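Local structure of p-47 protein (Clostridium botulinum, 6EKT) at residues 50-54 and 65-71; 111-116 and 126-131; 259-264 and 287-291; 323-327 and 379-384; 418-422 and 432-436. The protein may form part of a progenitor toxin complex that protects botulinum neurotoxin during its passage through the host gut, and has a TULIP-type lipid-binding fold. All coordinates share one frame; numbering follows the deposited sequence.

Interaction 1. Residues 50-54 and 65-71; sequences NIQFL and KMVFDNW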
# COMPACT_ATOMS: atom_id res chain seq x y z
N ASN A 50 -16.86 -29.51 -3.69
CA ASN A 50 -17.13 -30.49 -4.77
C ASN A 50 -18.00 -29.92 -5.88
O ASN A 50 -19.07 -30.46 -6.20
CB ASN A 50 -17.74 -31.78 -4.21
CG ASN A 50 -16.86 -32.43 -3.17
OD1 ASN A 50 -15.96 -33.21 -3.50
ND2 ASN A 50 -17.11 -32.12 -1.91
N ILE A 51 -17.54 -28.80 -6.43
CA ILE A 51 -18.29 -28.02 -7.40
C ILE A 51 -18.59 -28.81 -8.66
O ILE A 51 -17.67 -29.33 -9.31
CB ILE A 51 -17.56 -26.69 -7.75
CG1 ILE A 51 -17.20 -25.88 -6.48
CG2 ILE A 51 -18.36 -25.88 -8.76
CD1 ILE A 51 -18.38 -25.28 -5.73
N GLN A 52 -19.88 -28.93 -8.96
CA GLN A 52 -20.33 -29.40 -10.26
C GLN A 52 -21.36 -28.47 -10.88
O GLN A 52 -22.24 -27.95 -10.18
CB GLN A 52 -20.79 -30.86 -10.23
CG GLN A 52 -22.06 -31.18 -9.45
CD GLN A 52 -22.64 -32.53 -9.83
OE1 GLN A 52 -23.67 -32.61 -10.50
NE2 GLN A 52 -21.96 -33.60 -9.44
N PHE A 53 -21.22 -28.23 -12.18
CA PHE A 53 -22.12 -27.37 -12.93
C PHE A 53 -22.95 -28.26 -13.87
O PHE A 53 -22.38 -29.01 -14.68
CB PHE A 53 -21.36 -26.32 -13.79
CG PHE A 53 -20.69 -25.20 -13.00
CD1 PHE A 53 -20.85 -25.04 -11.61
CD2 PHE A 53 -19.90 -24.27 -13.69
CE1 PHE A 53 -20.23 -23.99 -10.94
CE2 PHE A 53 -19.28 -23.21 -13.02
CZ PHE A 53 -19.44 -23.08 -11.65
N LEU A 54 -24.27 -28.16 -13.73
CA LEU A 54 -25.24 -28.74 -14.68
C LEU A 54 -26.03 -27.66 -15.40
O LEU A 54 -26.38 -26.63 -14.82
CB LEU A 54 -26.24 -29.67 -13.96
CG LEU A 54 -25.75 -30.80 -13.04
CD1 LEU A 54 -26.87 -31.27 -12.11
CD2 LEU A 54 -25.27 -31.96 -13.89
N LYS A 65 -22.69 -31.45 -18.14
CA LYS A 65 -22.32 -31.70 -16.75
C LYS A 65 -20.81 -31.58 -16.63
O LYS A 65 -20.08 -32.19 -17.43
CB LYS A 65 -22.77 -33.12 -16.33
CG LYS A 65 -22.28 -33.55 -14.95
CD LYS A 65 -22.89 -34.88 -14.57
CE LYS A 65 -22.40 -35.33 -13.21
NZ LYS A 65 -22.99 -36.67 -12.94
N MET A 66 -20.36 -30.80 -15.64
CA MET A 66 -18.93 -30.59 -15.37
C MET A 66 -18.62 -30.72 -13.89
O MET A 66 -19.13 -29.95 -13.07
CB MET A 66 -18.47 -29.21 -15.88
CG MET A 66 -18.48 -29.03 -17.39
SD MET A 66 -17.97 -27.41 -18.00
CE MET A 66 -19.31 -26.34 -17.48
N VAL A 67 -17.79 -31.70 -13.55
CA VAL A 67 -17.25 -31.82 -12.19
C VAL A 67 -15.76 -31.44 -12.27
O VAL A 67 -14.99 -32.07 -13.01
CB VAL A 67 -17.45 -33.24 -11.57
CG1 VAL A 67 -17.21 -33.21 -10.07
CG2 VAL A 67 -18.86 -33.79 -11.86
N PHE A 68 -15.38 -30.41 -11.52
CA PHE A 68 -14.04 -29.82 -11.63
C PHE A 68 -12.96 -30.50 -10.79
O PHE A 68 -13.18 -30.83 -9.62
CB PHE A 68 -14.07 -28.31 -11.34
CG PHE A 68 -14.96 -27.54 -12.27
CD1 PHE A 68 -14.57 -27.28 -13.58
CD2 PHE A 68 -16.19 -27.05 -11.83
CE1 PHE A 68 -15.39 -26.55 -14.44
CE2 PHE A 68 -17.02 -26.32 -12.67
CZ PHE A 68 -16.62 -26.07 -13.98
N ASP A 69 -11.81 -30.69 -11.41
CA ASP A 69 -10.57 -31.07 -10.74
C ASP A 69 -10.13 -29.97 -9.77
O ASP A 69 -9.88 -30.23 -8.58
CB ASP A 69 -9.49 -31.31 -11.80
CG ASP A 69 -8.59 -32.49 -11.49
OD1 ASP A 69 -7.69 -32.35 -10.64
OD2 ASP A 69 -8.78 -33.55 -12.12
N ASN A 70 -10.08 -28.73 -10.28
CA ASN A 70 -9.52 -27.56 -9.60
C ASN A 70 -9.88 -26.33 -10.44
O ASN A 70 -10.31 -26.48 -11.58
CB ASN A 70 -8.00 -27.68 -9.51
CG ASN A 70 -7.40 -26.67 -8.56
OD1 ASN A 70 -8.13 -26.04 -7.80
ND2 ASN A 70 -6.09 -26.50 -8.61
N TRP A 71 -9.72 -25.13 -9.86
CA TRP A 71 -9.62 -23.89 -10.64
C TRP A 71 -8.29 -23.27 -10.24
O TRP A 71 -7.96 -23.25 -9.04
CB TRP A 71 -10.75 -22.89 -10.33
CG TRP A 71 -12.11 -23.20 -10.90
CD1 TRP A 71 -12.57 -24.39 -11.40
CD2 TRP A 71 -13.21 -22.29 -10.97
NE1 TRP A 71 -13.88 -24.27 -11.81
CE2 TRP A 71 -14.30 -23.00 -11.54
CE3 TRP A 71 -13.38 -20.94 -10.61
CZ2 TRP A 71 -15.55 -22.39 -11.77
CZ3 TRP A 71 -14.62 -20.34 -10.82
CH2 TRP A 71 -15.69 -21.07 -11.41
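Phe-53 and Phe-68 meet edge to face inside the β-hairpin formed by strands 52-57 and 62-68 of the TULIP-like fold. The Phe-68 edge is turned to the Phe-53 face, with planes at 85° and ring centroids 5.1 Å apart; CE2 of Phe-68 stands above the rim near Phe-53 CD2. Phe-53 shares a face of the hairpin with its pair partner Met-66, whose CE lies at the edge of the Phe-53 ring. Beyond the strand end, the Trp-71 side chain crosses that of Phe-53 at about a right angle, Trp-71 CZ2 4.0 Å from Phe-53 CZ, and sets its NE1 over the centre of the Phe-68 ring. Phe-68 is thus held between an aromatic neighbour at its edge and another over its face. Helix 152-168 packs on this side, Phe-166 adding a further edge-to-face ring to Phe-53. On the other face the more exposed Gln-52, Leu-54, Lys-65 and Val-67 gather, Leu-54 running beside the extended Lys-65 chain with CD2 3.5 Å from its CG. The antiparallel pair Phe-53 and Met-66 is closed by two backbone bonds, Phe-53 N to Met-66 O at 2.8 Å and Met-66 N to Phe-53 O at 2.9 Å.

Interaction 2. Residues 111-116 and 126-131; sequences IKLDFF and ELKFNF
Glu-126 opens the antiparallel ladder with Phe-116: its O accepts from Phe-116 N at 2.8 Å, and its N donates to Phe-116 O. Leu-127 follows on the opposite face of the hairpin, where CD1 stands over the centre of the Phe-115 ring in a CH-pi contact, 3.9 Å from the centroid and 13° off the ring normal. The same methyl touches CB of Leu-113. Lys-128 returns to the Phe-116 side and pairs with Asp-114 through two backbone bonds. The Lys-128 side chain crosses that of Phe-116 at about a right angle, its CB 3.9 Å from Phe-116 CD1, and the bend at chi3 brings its CE back to Phe-116 CB. Phe-129 diverges from its partner Leu-113, yet its CD1 meets Ile-111 CG2 at 3.4 Å and Leu-113 CD2 at 3.6 Å. Asn-130 gives its backbone N to Lys-112 O at 2.7 Å. Having CG anti to its own N (chi1 -172°) carries the amide toward Asp-114, where ND2 donates to OD2 at 2.9 Å in a nearly straight bond of 169°. The carboxylate is met on its anti side, while Asn-130 OD1 takes the N-H of Gly-132, so both ends of the amide are used and its rotation is fixed. The Phe-116 ring presents its edge to this amide. Phe-131 closes the segment against Ile-111. Strands 108-118 and 124-141 lie at the middle of an antiparallel sheet, flanked by strands 81-88 and 178-181; Phe-196 of strand 193-199 packs on both Leu-113 and Leu-127.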
# COMPACT_ATOMS: atom_id res chain seq x y z
N ILE A 111 -12.19 -14.51 -16.25
CA ILE A 111 -13.40 -14.10 -15.55
C ILE A 111 -13.11 -12.79 -14.84
O ILE A 111 -12.08 -12.66 -14.18
CB ILE A 111 -13.92 -15.19 -14.57
CG1 ILE A 111 -14.14 -16.54 -15.30
CG2 ILE A 111 -15.22 -14.72 -13.89
CD1 ILE A 111 -14.70 -17.68 -14.46
N LYS A 112 -14.04 -11.85 -14.99
CA LYS A 112 -13.94 -10.55 -14.34
C LYS A 112 -14.07 -10.68 -12.82
O LYS A 112 -14.79 -11.55 -12.32
CB LYS A 112 -15.04 -9.63 -14.87
CG LYS A 112 -14.86 -8.17 -14.51
CD LYS A 112 -15.95 -7.28 -15.09
CE LYS A 112 -15.78 -7.02 -16.58
NZ LYS A 112 -14.52 -6.31 -16.89
N LEU A 113 -13.33 -9.84 -12.09
CA LEU A 113 -13.55 -9.65 -10.65
C LEU A 113 -14.23 -8.31 -10.47
O LEU A 113 -13.97 -7.36 -11.21
CB LEU A 113 -12.24 -9.71 -9.86
CG LEU A 113 -11.28 -10.91 -10.02
CD1 LEU A 113 -10.19 -10.94 -8.96
CD2 LEU A 113 -11.98 -12.26 -10.02
N ASP A 114 -15.15 -8.24 -9.51
CA ASP A 114 -15.72 -6.97 -9.10
C ASP A 114 -15.87 -6.94 -7.59
O ASP A 114 -15.82 -7.98 -6.93
CB ASP A 114 -17.08 -6.73 -9.79
CG ASP A 114 -16.93 -6.03 -11.13
OD1 ASP A 114 -16.33 -4.93 -11.17
OD2 ASP A 114 -17.41 -6.59 -12.14
N PHE A 115 -16.02 -5.73 -7.05
CA PHE A 115 -16.29 -5.55 -5.62
C PHE A 115 -17.81 -5.60 -5.42
O PHE A 115 -18.54 -4.89 -6.10
CB PHE A 115 -15.69 -4.25 -5.11
CG PHE A 115 -14.18 -4.25 -5.12
CD1 PHE A 115 -13.47 -3.84 -6.25
CD2 PHE A 115 -13.48 -4.67 -3.99
CE1 PHE A 115 -12.08 -3.85 -6.26
CE2 PHE A 115 -12.09 -4.68 -4.00
CZ PHE A 115 -11.39 -4.27 -5.12
N PHE A 116 -18.26 -6.46 -4.50
CA PHE A 116 -19.69 -6.66 -4.25
C PHE A 116 -20.13 -6.15 -2.89
O PHE A 116 -19.35 -6.19 -1.93
CB PHE A 116 -20.06 -8.14 -4.42
CG PHE A 116 -20.04 -8.58 -5.85
CD1 PHE A 116 -18.86 -9.07 -6.43
CD2 PHE A 116 -21.18 -8.47 -6.65
CE1 PHE A 116 -18.82 -9.45 -7.77
CE2 PHE A 116 -21.15 -8.85 -7.98
CZ PHE A 116 -19.97 -9.35 -8.54
N GLU A 126 -16.58 -7.13 -0.93
CA GLU A 126 -15.83 -8.34 -1.21
C GLU A 126 -15.46 -8.43 -2.69
O GLU A 126 -16.32 -8.23 -3.55
CB GLU A 126 -16.64 -9.56 -0.80
CG GLU A 126 -16.85 -9.65 0.70
CD GLU A 126 -17.87 -10.71 1.10
OE1 GLU A 126 -18.75 -11.05 0.28
OE2 GLU A 126 -17.76 -11.19 2.24
N LEU A 127 -14.19 -8.71 -2.96
CA LEU A 127 -13.70 -8.93 -4.32
C LEU A 127 -13.96 -10.39 -4.64
O LEU A 127 -13.44 -11.29 -3.97
CB LEU A 127 -12.21 -8.57 -4.43
CG LEU A 127 -11.48 -8.68 -5.78
CD1 LEU A 127 -12.02 -7.70 -6.80
CD2 LEU A 127 -9.98 -8.50 -5.58
N LYS A 128 -14.82 -10.59 -5.65
CA LYS A 128 -15.28 -11.91 -6.05
C LYS A 128 -15.33 -11.99 -7.59
O LYS A 128 -15.37 -10.96 -8.27
CB LYS A 128 -16.70 -12.19 -5.54
CG LYS A 128 -16.88 -12.26 -4.03
CD LYS A 128 -18.21 -12.93 -3.69
CE LYS A 128 -19.37 -11.94 -3.67
NZ LYS A 128 -20.59 -12.62 -3.15
N PHE A 129 -15.34 -13.22 -8.10
CA PHE A 129 -15.69 -13.47 -9.51
C PHE A 129 -17.03 -12.82 -9.87
O PHE A 129 -17.99 -12.88 -9.10
CB PHE A 129 -15.83 -14.96 -9.78
CG PHE A 129 -14.52 -15.69 -9.94
CD1 PHE A 129 -13.61 -15.34 -10.94
CD2 PHE A 129 -14.22 -16.76 -9.11
CE1 PHE A 129 -12.42 -16.03 -11.09
CE2 PHE A 129 -13.03 -17.47 -9.27
CZ PHE A 129 -12.13 -17.10 -10.27
N ASN A 130 -17.07 -12.22 -11.06
CA ASN A 130 -18.31 -11.74 -11.64
C ASN A 130 -18.52 -12.42 -12.99
O ASN A 130 -17.80 -12.14 -13.95
CB ASN A 130 -18.29 -10.22 -11.79
CG ASN A 130 -19.62 -9.65 -12.21
OD1 ASN A 130 -20.60 -10.38 -12.43
ND2 ASN A 130 -19.67 -8.34 -12.36
N PHE A 131 -19.50 -13.32 -13.03
CA PHE A 131 -19.79 -14.12 -14.21
C PHE A 131 -20.58 -13.33 -15.25
O PHE A 131 -20.69 -13.76 -16.41
CB PHE A 131 -20.57 -15.38 -13.82
CG PHE A 131 -19.75 -16.48 -13.18
CD1 PHE A 131 -18.46 -16.27 -12.69
CD2 PHE A 131 -20.31 -17.75 -13.01
CE1 PHE A 131 -17.74 -17.29 -12.06
CE2 PHE A 131 -19.60 -18.78 -12.38
CZ PHE A 131 -18.31 -18.55 -11.91

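Interaction 3. Residues 259-264 and 287-291; sequences NMGSNI and LNWYG
A type I beta turn from Gly-261 to Ile-264 shapes the loop before strand 269-273, and four waters link this loop to the end of strand 279-288 and the chain just beyond it. One donates to Met-260 O and to Asn-288 O and accepts from Asn-263 N at 3.1 Å, tying three backbone groups together. Another donates to Asn-263 O and accepts from Asn-288 N at 2.9 Å. A third links Asn-263 ND2 with Trp-289 O, and a fourth lies between Asn-259 O and Tyr-290 OH, 2.7 Å from each. The direct contacts are largely apolar. Met-260 crosses the Trp-289 indole at about a right angle, CG 3.6 Å from CZ3, and its SD makes an oblique Met-aromatic contact. Ile-264 CD1 touches both Leu-287 CB, at 3.8 Å, and Trp-289 CE3, at 3.6 Å. The indole reaches back to Met-260 and Ile-264 because its CG lies opposite the backbone N (chi1 -152°), although its CB starts out pointing away from the loop. Tyr-290 turns the edge of its ring to the carbonyls of Asn-259 and Met-260, CD2 3.6 Å from Met-260 O. Trp-289 NE1 is hydrogen-bonded to Ser-390 OG of helix 374-394, and Ile-391 and Ala-394 also touch this indole. The contact thereby lies where a connecting loop meets sheet and long helix, in keeping with the TULIP-like plan of a β-sheet wrapped around a helix.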
# COMPACT_ATOMS: atom_id res chain seq x y z
N ASN A 259 11.27 14.05 20.29
CA ASN A 259 12.45 14.42 21.09
C ASN A 259 12.65 15.94 21.23
O ASN A 259 13.72 16.40 21.64
CB ASN A 259 13.72 13.76 20.54
CG ASN A 259 13.63 12.23 20.49
OD1 ASN A 259 13.82 11.62 19.44
ND2 ASN A 259 13.32 11.63 21.61
N MET A 260 11.59 16.70 20.96
CA MET A 260 11.68 18.17 20.95
C MET A 260 11.13 18.85 22.20
O MET A 260 11.09 20.08 22.24
CB MET A 260 11.00 18.73 19.71
CG MET A 260 11.66 18.27 18.43
SD MET A 260 10.94 19.12 17.02
CE MET A 260 12.11 18.63 15.77
N GLY A 261 10.69 18.06 23.18
CA GLY A 261 10.18 18.58 24.45
C GLY A 261 8.70 18.93 24.43
O GLY A 261 8.04 18.88 23.37
N SER A 262 8.18 19.30 25.61
CA SER A 262 6.73 19.42 25.84
C SER A 262 6.03 20.56 25.08
O SER A 262 4.82 20.50 24.85
CB SER A 262 6.41 19.52 27.35
OG SER A 262 7.02 20.64 27.94
N ASN A 263 6.80 21.57 24.66
CA ASN A 263 6.23 22.73 23.97
C ASN A 263 6.20 22.63 22.45
O ASN A 263 5.62 23.48 21.78
CB ASN A 263 6.92 24.02 24.45
CG ASN A 263 6.54 24.36 25.88
OD1 ASN A 263 5.37 24.31 26.24
ND2 ASN A 263 7.52 24.74 26.69
N ILE A 264 6.79 21.58 21.90
CA ILE A 264 6.79 21.33 20.47
C ILE A 264 6.10 19.99 20.17
O ILE A 264 6.60 18.91 20.54
CB ILE A 264 8.22 21.36 19.86
CG1 ILE A 264 8.88 22.73 20.13
CG2 ILE A 264 8.17 21.08 18.35
CD1 ILE A 264 10.39 22.71 19.96
N LEU A 287 8.83 27.34 17.29
CA LEU A 287 9.08 26.13 18.02
C LEU A 287 9.93 26.48 19.22
O LEU A 287 11.07 26.91 19.08
CB LEU A 287 9.76 25.10 17.11
CG LEU A 287 9.13 24.85 15.73
CD1 LEU A 287 9.96 23.78 15.02
CD2 LEU A 287 7.68 24.42 15.85
N ASN A 288 9.33 26.31 20.40
CA ASN A 288 9.95 26.69 21.67
C ASN A 288 10.68 25.48 22.23
O ASN A 288 10.05 24.60 22.83
CB ASN A 288 8.87 27.13 22.65
CG ASN A 288 8.23 28.43 22.25
OD1 ASN A 288 8.87 29.48 22.29
ND2 ASN A 288 6.96 28.38 21.84
N TRP A 289 11.99 25.41 21.98
CA TRP A 289 12.84 24.32 22.48
C TRP A 289 12.78 24.22 24.01
O TRP A 289 12.47 25.20 24.69
CB TRP A 289 14.29 24.51 22.02
CG TRP A 289 15.04 23.23 21.88
CD1 TRP A 289 16.03 22.76 22.68
CD2 TRP A 289 14.82 22.22 20.87
NE1 TRP A 289 16.45 21.52 22.23
CE2 TRP A 289 15.74 21.18 21.12
CE3 TRP A 289 13.95 22.12 19.77
CZ2 TRP A 289 15.81 20.03 20.32
CZ3 TRP A 289 14.02 20.98 18.96
CH2 TRP A 289 14.95 19.95 19.25
N TYR A 290 13.08 23.03 24.55
CA TYR A 290 13.21 22.86 25.99
C TYR A 290 14.45 23.59 26.53
O TYR A 290 15.37 23.94 25.78
CB TYR A 290 13.21 21.39 26.39
CG TYR A 290 14.21 20.51 25.68
CD1 TYR A 290 15.50 20.31 26.18
CD2 TYR A 290 13.86 19.84 24.50
CE1 TYR A 290 16.41 19.47 25.53
CE2 TYR A 290 14.77 19.02 23.85
CZ TYR A 290 16.04 18.83 24.37
OH TYR A 290 16.92 18.01 23.70
N GLY A 291 14.45 23.86 27.83
CA GLY A 291 15.56 24.57 28.47
C GLY A 291 16.81 23.73 28.44
O GLY A 291 16.78 22.55 28.76
O HOH W 1 15.77 15.59 23.12
O HOH W 2 9.73 21.95 23.83
O HOH W 3 6.48 25.66 20.35
O HOH W 4 10.50 25.76 26.47

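Interaction 4. Residues 323-327 and 379-384; sequences LVRLT and VLSSVT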
# COMPACT_ATOMS: atom_id res chain seq x y z
N LEU A 323 17.11 31.02 16.58
CA LEU A 323 17.95 31.93 17.34
C LEU A 323 17.94 31.48 18.80
O LEU A 323 17.04 30.75 19.22
CB LEU A 323 17.45 33.39 17.22
CG LEU A 323 16.01 33.71 17.59
CD1 LEU A 323 15.87 33.92 19.11
CD2 LEU A 323 15.58 34.96 16.83
N VAL A 324 18.94 31.94 19.55
CA VAL A 324 18.97 31.69 20.99
C VAL A 324 19.55 32.95 21.66
O VAL A 324 20.59 33.46 21.24
CB VAL A 324 19.74 30.39 21.38
CG1 VAL A 324 21.20 30.41 20.92
CG2 VAL A 324 19.59 30.06 22.87
N ARG A 325 18.84 33.44 22.67
CA ARG A 325 19.23 34.68 23.37
C ARG A 325 19.86 34.30 24.71
O ARG A 325 19.48 33.27 25.30
CB ARG A 325 18.03 35.59 23.58
CG ARG A 325 17.19 35.81 22.33
CD ARG A 325 16.06 36.81 22.53
NE ARG A 325 15.65 37.28 21.20
CZ ARG A 325 16.22 38.30 20.55
NH1 ARG A 325 17.21 39.03 21.10
NH2 ARG A 325 15.78 38.60 19.34
N LEU A 326 20.77 35.13 25.22
CA LEU A 326 21.30 34.89 26.57
C LEU A 326 20.30 35.21 27.66
O LEU A 326 19.81 36.35 27.77
CB LEU A 326 22.62 35.62 26.82
CG LEU A 326 23.78 35.29 25.86
CD1 LEU A 326 25.05 35.92 26.43
CD2 LEU A 326 23.98 33.79 25.70
N THR A 327 19.99 34.20 28.47
CA THR A 327 19.18 34.37 29.68
C THR A 327 19.80 35.42 30.59
O THR A 327 20.99 35.34 30.94
CB THR A 327 19.02 33.01 30.38
OG1 THR A 327 18.40 32.12 29.46
CG2 THR A 327 18.18 33.11 31.67
N VAL A 379 30.33 33.25 26.52
CA VAL A 379 29.05 32.69 26.99
C VAL A 379 28.19 32.33 25.75
O VAL A 379 27.67 31.21 25.65
CB VAL A 379 28.29 33.64 27.92
CG1 VAL A 379 26.94 33.08 28.36
CG2 VAL A 379 29.14 33.95 29.17
N LEU A 380 28.06 33.28 24.83
CA LEU A 380 27.27 33.06 23.61
C LEU A 380 27.83 31.92 22.76
O LEU A 380 27.07 31.14 22.17
CB LEU A 380 27.17 34.35 22.79
CG LEU A 380 26.20 34.33 21.61
CD1 LEU A 380 24.77 33.98 22.03
CD2 LEU A 380 26.30 35.69 20.90
N SER A 381 29.16 31.85 22.66
CA SER A 381 29.80 30.77 21.89
C SER A 381 29.32 29.40 22.39
O SER A 381 28.86 28.54 21.60
CB SER A 381 31.33 30.91 22.03
OG SER A 381 31.99 29.83 21.41
N SER A 382 29.37 29.21 23.70
CA SER A 382 28.94 27.94 24.32
C SER A 382 27.44 27.69 24.14
O SER A 382 27.04 26.58 23.76
CB SER A 382 29.33 27.90 25.80
OG SER A 382 30.75 27.70 25.89
N VAL A 383 26.63 28.72 24.38
CA VAL A 383 25.17 28.57 24.29
C VAL A 383 24.78 28.19 22.86
O VAL A 383 23.92 27.32 22.65
CB VAL A 383 24.41 29.85 24.78
CG1 VAL A 383 22.90 29.77 24.47
CG2 VAL A 383 24.59 30.03 26.28
N THR A 384 25.43 28.82 21.88
CA THR A 384 25.11 28.58 20.45
C THR A 384 25.48 27.15 20.05
O THR A 384 24.67 26.46 19.43
CB THR A 384 25.81 29.62 19.56
OG1 THR A 384 25.43 30.94 20.00
CG2 THR A 384 25.42 29.44 18.08
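Leu-326 faces Val-379, Leu-380 and Val-383 where strand 315-326 of the curled sheet lies against helix 374-394, the sheet-around-helix design of the TULIP-like fold. The short segments are 9.1 Å apart at closest approach, with N-to-C directions 141° apart. From CB, which points toward the helix, the leucine reaches CG, 4.2 Å from Leu-380 CD1. With CG anti to the carbonyl carbon (chi1 -58°), the chain then forks over the helix surface. Its CD1 branch meets Val-379 CG1 at 3.9 Å; CD2 touches both Leu-380 CD1, at 3.8 Å, and Val-383 CG2, at 3.9 Å. The fork thus spans one turn of the helix, from Val-379 to Val-383. Two residues back on the same face of the strand, Val-324 brings CG2 to 3.7 Å from Val-383 CG1, so Val-383 gives CG1 to Val-324 and CG2 to Leu-326. Tyr-299 also packs on Val-379 and Val-383, while Val-332 of strand 329-347 touches Leu-326 and Leu-380. Next to Val-324 the helix buries a polar group: Thr-384 OG1, also bonded to Ser-334 OG, donates to Leu-380 O at 2.7 Å from above the carbonyl plane, and Thr-384 N reaches that oxygen from the opposite face at 2.9 Å.

Interaction 5. Residues 418-422 and 432-436; sequences ISQVT and IQGNA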
# COMPACT_ATOMS: atom_id res chain seq x y z
N ILE A 418 -2.76 -11.54 8.43
CA ILE A 418 -1.37 -12.02 8.48
C ILE A 418 -0.79 -11.81 9.89
O ILE A 418 -1.35 -11.04 10.69
CB ILE A 418 -0.49 -11.38 7.37
CG1 ILE A 418 -0.09 -9.94 7.70
CG2 ILE A 418 -1.13 -11.48 5.99
CD1 ILE A 418 1.37 -9.77 8.06
N SER A 419 0.32 -12.47 10.20
CA SER A 419 0.95 -12.29 11.51
C SER A 419 2.40 -11.79 11.44
O SER A 419 2.90 -11.21 12.41
CB SER A 419 0.87 -13.58 12.33
OG SER A 419 1.66 -14.58 11.73
N GLN A 420 3.06 -12.02 10.30
CA GLN A 420 4.48 -11.71 10.17
C GLN A 420 4.79 -10.70 9.05
O GLN A 420 4.60 -10.98 7.86
CB GLN A 420 5.30 -13.00 10.01
CG GLN A 420 6.80 -12.79 10.14
CD GLN A 420 7.56 -14.04 10.53
OE1 GLN A 420 6.99 -15.13 10.69
NE2 GLN A 420 8.87 -13.89 10.70
N VAL A 421 5.25 -9.52 9.47
CA VAL A 421 5.84 -8.54 8.57
C VAL A 421 7.27 -9.00 8.32
O VAL A 421 7.99 -9.34 9.26
CB VAL A 421 5.81 -7.13 9.20
CG1 VAL A 421 6.75 -6.17 8.48
CG2 VAL A 421 4.40 -6.57 9.19
N THR A 422 7.68 -8.98 7.06
CA THR A 422 9.02 -9.44 6.67
C THR A 422 9.98 -8.30 6.31
O THR A 422 11.17 -8.40 6.57
CB THR A 422 8.94 -10.41 5.47
OG1 THR A 422 8.15 -9.82 4.44
CG2 THR A 422 8.32 -11.74 5.88
N ILE A 432 5.26 -1.92 3.18
CA ILE A 432 5.24 -2.95 4.22
C ILE A 432 4.95 -4.28 3.50
O ILE A 432 3.99 -4.36 2.75
CB ILE A 432 4.15 -2.65 5.28
CG1 ILE A 432 4.46 -1.33 6.02
CG2 ILE A 432 4.01 -3.82 6.26
CD1 ILE A 432 3.28 -0.75 6.80
N GLN A 433 5.79 -5.29 3.73
CA GLN A 433 5.60 -6.61 3.10
C GLN A 433 5.56 -7.66 4.19
O GLN A 433 6.20 -7.50 5.25
CB GLN A 433 6.71 -6.92 2.10
CG GLN A 433 6.79 -6.00 0.89
CD GLN A 433 8.19 -5.93 0.28
OE1 GLN A 433 9.18 -6.16 0.97
NE2 GLN A 433 8.27 -5.63 -1.01
N GLY A 434 4.79 -8.72 3.94
CA GLY A 434 4.63 -9.81 4.90
C GLY A 434 4.37 -11.20 4.31
O GLY A 434 4.23 -11.37 3.09
N ASN A 435 4.33 -12.19 5.20
CA ASN A 435 3.93 -13.54 4.85
C ASN A 435 2.43 -13.69 4.99
O ASN A 435 1.82 -13.10 5.89
CB ASN A 435 4.64 -14.58 5.73
CG ASN A 435 6.11 -14.74 5.36
OD1 ASN A 435 6.49 -14.55 4.20
ND2 ASN A 435 6.93 -15.13 6.34
N ALA A 436 1.86 -14.45 4.06
CA ALA A 436 0.47 -14.86 4.11
C ALA A 436 0.34 -16.13 4.96
O ALA A 436 -0.71 -16.38 5.52
CB ALA A 436 -0.04 -15.11 2.71
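Two backbone bonds tie the open end of the hairpin of strands 421-426 and 430-434 near the C-terminus: Thr-422 N to Gln-433 O at 2.8 Å and Asn-435 N to Gln-420 O at 2.9 Å. The second runs nearly along the C=O axis, 168° at the oxygen, whereas Thr-422 N comes tilted from the carbonyl plane of Gln-433. Between them Val-421 and Gly-434 form an antiparallel non-hydrogen-bonded pair, their CA atoms only 4.1 Å apart. Here Gly-434 CA lies 3.2 Å from Gln-420 O. Thr-422 lays both branches of its side chain against the partner strand. Its OG1, set between backbone N and carbonyl carbon (chi1 51°), lies near Gln-433 O and 3.5 Å from Gly-434 CA, while CG2 crosses to the Asn-435 amide, 3.7 Å from ND2. Outward from this pair, Val-421 CG2 touches Ile-432 CG2 at 4.0 Å, and at the other end Ile-418 brings CB to 3.2 Å from Asn-435 O. Gln-433 directs its amide elsewhere, NE2 donating to Ile-231 O. Strand 421-426 is one of the two outermost strands of its six-stranded antiparallel sheet, and strand 430-434 lies between it and strand 238-242, to which Ile-432 and Gly-434 are bonded through Leu-240 and Val-238. Helix 403-409 packs beside the hairpin, Ile-407 on Ile-418, Val-404 on Val-421, and Phe-403 with Leu-406 on Ile-432.

Overall arrangement
The five contacts follow one another along the chain, each closing before the next opens. Interactions 1 and 2, centres about 19 Å apart, lie on the same side of the chain's centre, interaction 1 farther out; their sheets touch through Trp-71, in the loop between strands 62-68 and 72-74, which packs on Phe-129 and Phe-131. Interactions 3 and 4 lie on the opposite side, centres about 17 Å apart; both involve the curled eight-stranded sheet and helix 374-394. Centres of interactions 1 and 4 are about 81 Å apart. Interaction 5, its centre about 13 Å from the chain's centre, completes this elongated molecule: N-terminal strand 29-34 and C-terminal strand 430-434 share its central sheet.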